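Local coordinates for protein N-methyltransferase (Streptoalloteichus sp. ATCC 53650, PDB 5BSZ) that probably transfers a methyl group from S-adenosylmethionine to the amino group of a deoxysugar in the making of the kedarcidin trideoxysugar, at residues S50-A55 with F100-G105; V111-G116 with R132-H137; G116-A121 with A125-A130. One frame throughout, in Å; residues are numbered along the deposited sequence.

Interaction 1 of 3, residues S50-A55 with F100-G105. With SAH (S-adenosyl-L-homocysteine), chain B.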
loop_
_atom_site.group_PDB
_atom_site.type_symbol
_atom_site.label_atom_id
_atom_site.label_comp_id
_atom_site.label_asym_id
_atom_site.label_seq_id
_atom_site.Cartn_x
_atom_site.Cartn_y
_atom_site.Cartn_z
ATOM N N SER A 50 33.271 29.723 16.158
ATOM C CA SER A 50 32.043 29.118 16.609
ATOM C C SER A 50 30.998 29.147 15.487
ATOM O O SER A 50 30.918 30.106 14.723
ATOM C CB SER A 50 31.473 29.817 17.838
ATOM O OG SER A 50 31.109 31.139 17.579
ATOM N N LEU A 51 30.224 28.068 15.432
ATOM C CA LEU A 51 29.260 27.867 14.315
ATOM C C LEU A 51 28.050 27.071 14.788
ATOM O O LEU A 51 28.176 26.042 15.491
ATOM C CB LEU A 51 29.937 27.141 13.156
ATOM C CG LEU A 51 29.028 26.902 11.923
ATOM C CD1 LEU A 51 29.802 27.088 10.643
ATOM C CD2 LEU A 51 28.406 25.531 11.954
ATOM N N LEU A 52 26.872 27.546 14.389
ATOM C CA LEU A 52 25.635 26.795 14.534
ATOM C C LEU A 52 25.022 26.357 13.185
ATOM O O LEU A 52 24.876 27.177 12.293
ATOM C CB LEU A 52 24.641 27.661 15.279
ATOM C CG LEU A 52 23.209 27.123 15.320
ATOM C CD1 LEU A 52 23.083 25.960 16.284
ATOM C CD2 LEU A 52 22.139 28.127 15.626
ATOM N N ASP A 53 24.786 25.054 13.026
ATOM C CA ASP A 53 24.142 24.484 11.830
ATOM C C ASP A 53 22.688 24.122 12.149
ATOM O O ASP A 53 22.372 23.242 12.973
ATOM C CB ASP A 53 24.941 23.302 11.286
ATOM C CG ASP A 53 24.381 22.729 9.968
ATOM O OD1 ASP A 53 23.721 23.506 9.233
ATOM O OD2 ASP A 53 24.625 21.521 9.697
ATOM N N VAL A 54 21.785 24.851 11.495
ATOM C CA VAL A 54 20.343 24.796 11.731
ATOM C C VAL A 54 19.684 23.837 10.725
ATOM O O VAL A 54 19.866 23.979 9.523
ATOM C CB VAL A 54 19.706 26.187 11.620
ATOM C CG1 VAL A 54 18.208 26.117 11.815
ATOM C CG2 VAL A 54 20.356 27.138 12.622
ATOM N N ALA A 55 18.937 22.865 11.267
ATOM C CA ALA A 55 18.419 21.688 10.543
ATOM C C ALA A 55 19.537 20.825 10.027
ATOM O O ALA A 55 19.583 20.507 8.848
ATOM C CB ALA A 55 17.423 22.064 9.440
ATOM N N PHE A 100 12.155 27.693 12.953
ATOM C CA PHE A 100 11.328 28.866 12.741
ATOM C C PHE A 100 11.246 29.794 13.932
ATOM O O PHE A 100 10.902 30.962 13.761
ATOM C CB PHE A 100 9.918 28.489 12.263
ATOM C CG PHE A 100 9.977 27.777 10.968
ATOM C CD1 PHE A 100 10.543 28.411 9.880
ATOM C CD2 PHE A 100 9.627 26.454 10.880
ATOM C CE1 PHE A 100 10.705 27.729 8.710
ATOM C CE2 PHE A 100 9.782 25.773 9.689
ATOM C CZ PHE A 100 10.314 26.416 8.619
ATOM N N ASP A 101 11.488 29.260 15.119
ATOM C CA ASP A 101 11.476 30.085 16.320
ATOM C C ASP A 101 12.186 29.303 17.435
ATOM O O ASP A 101 11.640 28.325 17.983
ATOM C CB ASP A 101 10.031 30.421 16.665
ATOM C CG ASP A 101 9.937 31.358 17.873
ATOM O OD1 ASP A 101 9.242 31.024 18.839
ATOM O OD2 ASP A 101 10.712 32.319 17.897
ATOM N N PHE A 102 13.473 29.575 17.591
ATOM C CA PHE A 102 14.301 28.901 18.590
ATOM C C PHE A 102 15.192 30.009 19.223
ATOM O O PHE A 102 15.368 31.105 18.665
ATOM C CB PHE A 102 15.150 27.766 17.975
ATOM C CG PHE A 102 16.227 28.234 17.036
ATOM C CD1 PHE A 102 15.975 28.440 15.687
ATOM C CD2 PHE A 102 17.521 28.467 17.502
ATOM C CE1 PHE A 102 16.954 28.926 14.835
ATOM C CE2 PHE A 102 18.500 28.942 16.658
ATOM C CZ PHE A 102 18.228 29.165 15.313
ATOM N N ASP A 103 15.753 29.701 20.378
ATOM C CA ASP A 103 16.638 30.639 21.101
ATOM C C ASP A 103 17.476 29.775 22.027
ATOM O O ASP A 103 16.969 29.061 22.871
ATOM C CB ASP A 103 15.789 31.642 21.881
ATOM C CG ASP A 103 15.367 32.805 21.015
ATOM O OD1 ASP A 103 16.265 33.580 20.607
ATOM O OD2 ASP A 103 14.150 32.924 20.711
ATOM N N LEU A 104 18.770 29.827 21.808
ATOM C CA LEU A 104 19.727 28.985 22.476
ATOM C C LEU A 104 20.427 29.808 23.600
ATOM O O LEU A 104 21.230 29.245 24.283
ATOM C CB LEU A 104 20.794 28.585 21.460
ATOM C CG LEU A 104 20.279 27.794 20.257
ATOM C CD1 LEU A 104 21.450 27.239 19.474
ATOM C CD2 LEU A 104 19.391 26.628 20.671
ATOM N N GLY A 105 20.186 31.114 23.720
ATOM C CA GLY A 105 20.787 31.920 24.791
ATOM C C GLY A 105 22.264 32.215 24.592
ATOM O O GLY A 105 22.944 32.469 25.556
HETATM N N SAH B . 21.117 20.409 6.496
HETATM C CA SAH B . 21.041 18.900 6.440
HETATM C CB SAH B . 19.611 18.329 6.548
HETATM C CG SAH B . 18.870 17.798 5.344
HETATM S SD SAH B . 17.257 17.131 5.576
HETATM C C SAH B . 21.851 18.519 5.237
HETATM O O SAH B . 22.270 19.315 4.407
HETATM O OXT SAH B . 22.242 17.395 5.150
HETATM C "C5'" SAH B . 16.274 18.443 6.252
HETATM C "C4'" SAH B . 16.312 18.375 7.791
HETATM O "O4'" SAH B . 15.574 19.473 8.362
HETATM C "C3'" SAH B . 15.633 17.130 8.353
HETATM O "O3'" SAH B . 16.594 16.451 9.157
HETATM C "C2'" SAH B . 14.483 17.586 9.237
HETATM O "O2'" SAH B . 14.348 16.788 10.440
HETATM C "C1'" SAH B . 14.862 19.020 9.503
HETATM N N9 SAH B . 13.732 19.931 9.768
HETATM C C8 SAH B . 12.524 19.972 9.129
HETATM N N7 SAH B . 11.738 20.929 9.671
HETATM C C5 SAH B . 12.449 21.473 10.693
HETATM C C6 SAH B . 12.191 22.517 11.681
HETATM N N6 SAH B . 10.989 23.117 11.606
HETATM N N1 SAH B . 13.188 22.813 12.547
HETATM C C2 SAH B . 14.349 22.152 12.580
HETATM N N3 SAH B . 14.673 21.181 11.707
HETATM C C4 SAH B . 13.773 20.820 10.762
#
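In the Rossmann-like fold of S-adenosylmethionine-dependent methyltransferases, strand 50-54 lies inside the parallel part of the sheet, and here its Leu52 and Val54 are met by Phe102 and Leu104 from the loop between strands 94-96 and 110-113. Leu52 CA and Leu104 CA are 10.1 Å apart and no hydrogen bond spans the two backbones, so the join is made by side chains alone. Being two residues apart on the strand, Leu52 and Val54 point to the same side. The branches of Leu52 divide the work: CD1 comes tip to tip with CD1 of Leu104 at 3.8 Å, while CD2 lies 3.9 Å from CE2 of Phe102. Val54 adds CG2, 4.0 Å from the Phe102 CZ and approaching the ring obliquely. Phe102 can thrust its ring at both because CG sits between the backbone N and the carbonyl carbon (chi1 68°), which carries the ring from the loop toward the strand. The ring is also stacked with that of His137, while Arg136 forms salt bridges to Asp101 and Asp103 and a hydrogen bond to Phe102 O. Past Val54 the chain enters the ligand pocket. Ala55, with positive phi (63°), presents its carbonyl O to the amino N of S-adenosylhomocysteine, which donates a 2.8 Å bond, and its CB lies 3.4 Å from the ribose O4'. Phe100 borders the adenine at the other end of the same ligand. Its backbone N is hydrogen-bonded to Asp98 OD1, an atom that also binds the ligand, so Asp98 links the loop to the bound molecule. The ring itself approaches the base obliquely, with Phe100 CE2 3.5 Å from the exocyclic N6.

Interaction 2 of 3, residues V111-G116 with R132-H137. With SAH (S-adenosyl-L-homocysteine), chain B.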
loop_
_atom_site.group_PDB
_atom_site.type_symbol
_atom_site.label_atom_id
_atom_site.label_comp_id
_atom_site.label_asym_id
_atom_site.label_seq_id
_atom_site.Cartn_x
_atom_site.Cartn_y
_atom_site.Cartn_z
ATOM N N VAL A 111 26.264 31.267 11.461
ATOM C CA VAL A 111 25.084 30.382 11.475
ATOM C C VAL A 111 24.838 29.914 10.018
ATOM O O VAL A 111 24.810 30.718 9.055
ATOM C CB VAL A 111 23.856 31.098 12.070
ATOM C CG1 VAL A 111 22.591 30.241 11.999
ATOM C CG2 VAL A 111 24.057 31.515 13.542
ATOM N N CYS A 112 24.642 28.611 9.841
ATOM C CA CYS A 112 24.295 28.138 8.505
ATOM C C CYS A 112 23.035 27.286 8.498
ATOM O O CYS A 112 22.625 26.684 9.510
ATOM C CB CYS A 112 25.481 27.436 7.834
ATOM S SG CYS A 112 26.065 25.955 8.693
ATOM N N CYS A 113 22.407 27.232 7.327
ATOM C CA CYS A 113 21.303 26.316 7.103
ATOM C C CYS A 113 21.458 25.786 5.674
ATOM O O CYS A 113 21.408 26.575 4.713
ATOM C CB CYS A 113 20.019 27.111 7.262
ATOM S SG CYS A 113 18.514 26.121 7.067
ATOM N N LEU A 114 21.694 24.492 5.549
ATOM C CA LEU A 114 22.252 23.955 4.321
ATOM C C LEU A 114 21.258 23.086 3.543
ATOM O O LEU A 114 20.261 22.634 4.094
ATOM C CB LEU A 114 23.501 23.146 4.644
ATOM C CG LEU A 114 24.619 23.955 5.296
ATOM C CD1 LEU A 114 25.802 23.061 5.595
ATOM C CD2 LEU A 114 25.059 25.109 4.411
ATOM N N THR A 115 21.611 22.822 2.287
ATOM C CA THR A 115 20.894 21.962 1.358
ATOM C C THR A 115 19.418 22.260 1.197
ATOM O O THR A 115 18.603 21.368 1.074
ATOM C CB THR A 115 21.146 20.484 1.693
ATOM O OG1 THR A 115 20.553 20.168 2.946
ATOM C CG2 THR A 115 22.552 20.316 1.887
ATOM N N GLY A 116 19.100 23.541 1.118
ATOM C CA GLY A 116 17.762 24.010 0.912
ATOM C C GLY A 116 16.786 23.867 2.036
ATOM O O GLY A 116 15.580 23.991 1.802
ATOM N N ARG A 132 15.354 35.574 10.807
ATOM C CA ARG A 132 15.475 36.353 12.035
ATOM C C ARG A 132 16.001 35.533 13.211
ATOM O O ARG A 132 16.861 35.989 14.003
ATOM C CB ARG A 132 14.141 37.007 12.362
ATOM C CG ARG A 132 14.252 38.315 13.130
ATOM C CD ARG A 132 13.276 39.387 12.588
ATOM N NE ARG A 132 12.002 38.789 12.163
ATOM C CZ ARG A 132 11.399 38.893 10.965
ATOM N NH1 ARG A 132 11.893 39.651 9.955
ATOM N NH2 ARG A 132 10.259 38.191 10.805
ATOM N N ALA A 133 15.454 34.334 13.375
ATOM C CA ALA A 133 15.855 33.515 14.504
ATOM C C ALA A 133 17.323 33.151 14.361
ATOM O O ALA A 133 17.997 33.127 15.368
ATOM C CB ALA A 133 15.037 32.235 14.615
ATOM N N MET A 134 17.776 32.778 13.151
ATOM C CA MET A 134 19.196 32.616 12.849
ATOM C C MET A 134 20.056 33.854 13.175
ATOM O O MET A 134 21.076 33.721 13.835
ATOM C CB MET A 134 19.471 32.175 11.398
ATOM C CG MET A 134 18.896 30.759 11.150
ATOM S SD MET A 134 18.921 30.425 9.376
ATOM C CE MET A 134 17.846 28.993 9.471
ATOM N N ALA A 135 19.640 35.023 12.680
ATOM C CA ALA A 135 20.354 36.296 12.865
ATOM C C ALA A 135 20.503 36.713 14.337
ATOM O O ALA A 135 21.527 37.312 14.689
ATOM C CB ALA A 135 19.637 37.403 12.087
ATOM N N ARG A 136 19.541 36.407 15.200
ATOM C CA ARG A 136 19.755 36.730 16.604
ATOM C C ARG A 136 20.692 35.793 17.334
ATOM O O ARG A 136 20.920 35.971 18.528
ATOM C CB ARG A 136 18.461 36.852 17.370
ATOM C CG ARG A 136 17.639 35.617 17.473
ATOM C CD ARG A 136 16.211 36.049 17.808
ATOM N NE ARG A 136 15.388 34.862 18.013
ATOM C CZ ARG A 136 14.232 34.583 17.398
ATOM N NH1 ARG A 136 13.666 35.423 16.517
ATOM N NH2 ARG A 136 13.642 33.430 17.679
ATOM N N HIS A 137 21.203 34.774 16.642
ATOM C CA HIS A 137 22.285 33.998 17.223
ATOM C C HIS A 137 23.633 34.415 16.716
ATOM O O HIS A 137 24.589 33.630 16.798
ATOM C CB HIS A 137 22.082 32.516 16.964
ATOM C CG HIS A 137 20.920 31.980 17.724
ATOM N ND1 HIS A 137 19.607 32.155 17.322
ATOM C CD2 HIS A 137 20.878 31.356 18.919
ATOM C CE1 HIS A 137 18.808 31.611 18.221
ATOM N NE2 HIS A 137 19.558 31.133 19.204
HETATM N N SAH B . 21.117 20.409 6.496
HETATM C CA SAH B . 21.041 18.900 6.440
HETATM C CB SAH B . 19.611 18.329 6.548
HETATM C CG SAH B . 18.870 17.798 5.344
HETATM S SD SAH B . 17.257 17.131 5.576
HETATM C C SAH B . 21.851 18.519 5.237
HETATM O O SAH B . 22.270 19.315 4.407
HETATM O OXT SAH B . 22.242 17.395 5.150
HETATM C "C5'" SAH B . 16.274 18.443 6.252
HETATM C "C4'" SAH B . 16.312 18.375 7.791
HETATM O "O4'" SAH B . 15.574 19.473 8.362
HETATM C "C3'" SAH B . 15.633 17.130 8.353
HETATM O "O3'" SAH B . 16.594 16.451 9.157
HETATM C "C2'" SAH B . 14.483 17.586 9.237
HETATM O "O2'" SAH B . 14.348 16.788 10.440
HETATM C "C1'" SAH B . 14.862 19.020 9.503
HETATM N N9 SAH B . 13.732 19.931 9.768
HETATM C C8 SAH B . 12.524 19.972 9.129
HETATM N N7 SAH B . 11.738 20.929 9.671
HETATM C C5 SAH B . 12.449 21.473 10.693
HETATM C C6 SAH B . 12.191 22.517 11.681
HETATM N N6 SAH B . 10.989 23.117 11.606
HETATM N N1 SAH B . 13.188 22.813 12.547
HETATM C C2 SAH B . 14.349 22.152 12.580
HETATM N N3 SAH B . 14.673 21.181 11.707
HETATM C C4 SAH B . 13.773 20.820 10.762
#
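Val111 on strand 110-113 packs against Met134 on helix 124-135, the strand and helix of a beta-alpha-beta unit in the Rossmann-like domain. Both methyls of Val111 are engaged: CG1 lies 3.7 Å from Met134 CB, and CG2 faces backbone oxygen, 3.7 Å from Met134 O. With CG anti to its own carbonyl carbon (chi1 -65°) and the chain extended beyond it, Met134 runs on past Val111, bringing its CE within 3.6 Å of Cys113 CB and 3.8 Å of Cys113 SG. Replacing Val111 by alanine removes both methyls and is likely to open a gap beside Met134 CB and CG, leaving the methionine chain freer to shift. Further out, Met134 also touches Val54 on the adjoining strand and Leu144 on strand 143-146. Beyond Cys113 the strand ends at the ligand, where Leu114 O receives a weak bond from the amino N of S-adenosylhomocysteine. Where the helix finishes, Ala133 CA lies 3.4 Å from the Arg136 guanidinium plane, over its centre. His137 turns back to the helix: ND1 donates to Ala133 O at 2.7 Å, with an N-H...O angle of 150° and the acceptor in the ring plane, while NE2 is hydrogen-bonded to Leu104 N.

Interaction 3 of 3, residues G116-A121 with A125-A130. With SAH (S-adenosyl-L-homocysteine), chain B.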
loop_
_atom_site.group_PDB
_atom_site.type_symbol
_atom_site.label_atom_id
_atom_site.label_comp_id
_atom_site.label_asym_id
_atom_site.label_seq_id
_atom_site.Cartn_x
_atom_site.Cartn_y
_atom_site.Cartn_z
ATOM N N GLY A 116 19.100 23.541 1.118
ATOM C CA GLY A 116 17.762 24.010 0.912
ATOM C C GLY A 116 16.786 23.867 2.036
ATOM O O GLY A 116 15.580 23.991 1.802
ATOM N N SER A 117 17.276 23.519 3.232
ATOM C CA SER A 117 16.420 23.208 4.359
ATOM C C SER A 117 15.534 24.383 4.781
ATOM O O SER A 117 14.413 24.184 5.264
ATOM C CB SER A 117 17.251 22.738 5.549
ATOM O OG SER A 117 17.853 21.498 5.243
ATOM N N ILE A 118 15.969 25.596 4.463
ATOM C CA ILE A 118 15.202 26.752 4.836
ATOM C C ILE A 118 13.837 26.811 4.129
ATOM O O ILE A 118 12.936 27.452 4.630
ATOM C CB ILE A 118 15.949 28.134 4.791
ATOM C CG1 ILE A 118 15.306 29.085 5.857
ATOM C CG2 ILE A 118 16.017 28.719 3.415
ATOM C CD1 ILE A 118 16.139 30.280 6.224
ATOM N N ALA A 119 13.704 26.075 3.039
ATOM C CA ALA A 119 12.504 26.113 2.180
ATOM C C ALA A 119 11.463 25.145 2.662
ATOM O O ALA A 119 10.379 25.044 2.112
ATOM C CB ALA A 119 12.908 25.800 0.739
ATOM N N TYR A 120 11.652 24.538 3.825
ATOM C CA TYR A 120 10.496 24.149 4.614
ATOM C C TYR A 120 9.580 25.313 5.006
ATOM O O TYR A 120 8.411 25.095 5.281
ATOM C CB TYR A 120 10.936 23.402 5.891
ATOM C CG TYR A 120 11.421 21.974 5.717
ATOM C CD1 TYR A 120 10.643 20.891 6.136
ATOM C CD2 TYR A 120 12.603 21.689 5.122
ATOM C CE1 TYR A 120 11.087 19.585 6.011
ATOM C CE2 TYR A 120 13.049 20.391 4.960
ATOM C CZ TYR A 120 12.287 19.346 5.386
ATOM O OH TYR A 120 12.791 18.090 5.223
ATOM N N ALA A 121 10.096 26.543 5.006
ATOM C CA ALA A 121 9.244 27.693 5.214
ATOM C C ALA A 121 8.166 27.680 4.151
ATOM O O ALA A 121 8.478 27.526 2.979
ATOM C CB ALA A 121 10.053 28.980 5.122
ATOM N N ALA A 125 6.759 35.331 4.932
ATOM C CA ALA A 125 6.720 35.680 6.324
ATOM C C ALA A 125 7.448 34.631 7.167
ATOM O O ALA A 125 8.266 34.991 8.022
ATOM C CB ALA A 125 5.284 35.898 6.812
ATOM N N GLU A 126 7.174 33.349 6.923
ATOM C CA GLU A 126 7.855 32.276 7.638
ATOM C C GLU A 126 9.352 32.177 7.328
ATOM O O GLU A 126 10.196 31.948 8.228
ATOM C CB GLU A 126 7.163 30.914 7.354
ATOM C CG GLU A 126 7.537 29.886 8.410
ATOM C CD GLU A 126 6.683 28.635 8.340
ATOM O OE1 GLU A 126 6.275 28.271 7.208
ATOM O OE2 GLU A 126 6.478 28.007 9.408
ATOM N N LEU A 127 9.719 32.434 6.079
ATOM C CA LEU A 127 11.108 32.541 5.710
ATOM C C LEU A 127 11.817 33.619 6.540
ATOM O O LEU A 127 12.897 33.378 7.137
ATOM C CB LEU A 127 11.233 32.827 4.204
ATOM C CG LEU A 127 12.593 33.056 3.592
ATOM C CD1 LEU A 127 13.382 31.767 3.738
ATOM C CD2 LEU A 127 12.523 33.556 2.155
ATOM N N ALA A 128 11.176 34.788 6.589
ATOM C CA ALA A 128 11.685 35.909 7.391
ATOM C C ALA A 128 11.807 35.528 8.850
ATOM O O ALA A 128 12.822 35.898 9.457
ATOM C CB ALA A 128 10.872 37.209 7.201
ATOM N N ARG A 129 10.872 34.761 9.407
ATOM C CA ARG A 129 10.983 34.346 10.805
ATOM C C ARG A 129 12.172 33.452 11.092
ATOM O O ARG A 129 12.886 33.661 12.095
ATOM C CB ARG A 129 9.721 33.650 11.325
ATOM C CG ARG A 129 8.993 34.479 12.364
ATOM C CD ARG A 129 7.572 33.997 12.590
ATOM N NE ARG A 129 7.577 32.578 12.878
ATOM C CZ ARG A 129 7.525 32.058 14.094
ATOM N NH1 ARG A 129 7.474 32.838 15.170
ATOM N NH2 ARG A 129 7.533 30.746 14.209
ATOM N N ALA A 130 12.370 32.440 10.234
ATOM C CA ALA A 130 13.577 31.589 10.312
ATOM C C ALA A 130 14.871 32.413 10.230
ATOM O O ALA A 130 15.824 32.160 10.923
ATOM C CB ALA A 130 13.613 30.530 9.211
HETATM N N SAH B . 21.117 20.409 6.496
HETATM C CA SAH B . 21.041 18.900 6.440
HETATM C CB SAH B . 19.611 18.329 6.548
HETATM C CG SAH B . 18.870 17.798 5.344
HETATM S SD SAH B . 17.257 17.131 5.576
HETATM C C SAH B . 21.851 18.519 5.237
HETATM O O SAH B . 22.270 19.315 4.407
HETATM O OXT SAH B . 22.242 17.395 5.150
HETATM C "C5'" SAH B . 16.274 18.443 6.252
HETATM C "C4'" SAH B . 16.312 18.375 7.791
HETATM O "O4'" SAH B . 15.574 19.473 8.362
HETATM C "C3'" SAH B . 15.633 17.130 8.353
HETATM O "O3'" SAH B . 16.594 16.451 9.157
HETATM C "C2'" SAH B . 14.483 17.586 9.237
HETATM O "O2'" SAH B . 14.348 16.788 10.440
HETATM C "C1'" SAH B . 14.862 19.020 9.503
HETATM N N9 SAH B . 13.732 19.931 9.768
HETATM C C8 SAH B . 12.524 19.972 9.129
HETATM N N7 SAH B . 11.738 20.929 9.671
HETATM C C5 SAH B . 12.449 21.473 10.693
HETATM C C6 SAH B . 12.191 22.517 11.681
HETATM N N6 SAH B . 10.989 23.117 11.606
HETATM N N1 SAH B . 13.188 22.813 12.547
HETATM C C2 SAH B . 14.349 22.152 12.580
HETATM N N3 SAH B . 14.673 21.181 11.707
HETATM C C4 SAH B . 13.773 20.820 10.762
#
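Glu126 OE1 lies against the end of the 116-121 turn, 3.6 Å from Ala121 CA, and is hydrogen-bonded to the next backbone amide, Ala122 N. The carboxylate gets there on an extended chain whose CG is anti to the backbone N (chi1 -161°). Its other oxygen, OE2, is hydrogen-bonded to Gly1 N of the second subunit, so one acid ties the turn, the helix start and the assembly together.

The rest of the contact is apolar. Ala121 CB sits over the helix backbone, 3.6 Å from Leu127 N. Ile118 and Leu127 cross at about a right angle, with Ile118 CG1 3.9 Å from Leu127 CD1, and one helical turn along the tip of Ile118 continues to Ala130, CD1 to CB 3.9 Å. The contacts come from a 3-10 segment, residues 117-120, with i to i+3 bonds such as Ala119 N to Gly116 O (3.1 Å) and Ala121 N to Ile118 O (3.0 Å). Ile118 and Ala121, three residues apart, both face the helix, whereas Tyr120 serves the ligand: C8 of the S-adenosylhomocysteine adenine lies 3.5 Å above one face of its ring, offset toward the rim.

The turn links strand 110-113 to helix 124-135. Helix 213-222 borders both pieces, Tyr216 touching Ile118 of the turn and Asp215 touching Leu127 of the helix, and Thr209, ending strand 198-209 of the antiparallel sheet, hydrogen-bonds to Ala119 and Ala121.

How the interactions relate
Interaction 1 closes first along the chain; interaction 2 follows, with interaction 3 nested inside its loop and sharing Gly116. The centres of interactions 1 and 2 lie about 7 Å apart, those of 2 and 3 about 9 Å apart, and those of 1 and 3 about 13 Å apart. Strands 50-54 and 110-113 are neighbours in the mixed sheet, joined by probable backbone hydrogen bonds between Leu52 and Cys112 and between Val54 and Cys112. Helix 124-135 serves interactions 2 and 3, where Met134 CE packs on Ile118 CD1. All three reach S-adenosylhomocysteine, so this run of packing continues from the sheet and helix core into the S-adenosylhomocysteine pocket.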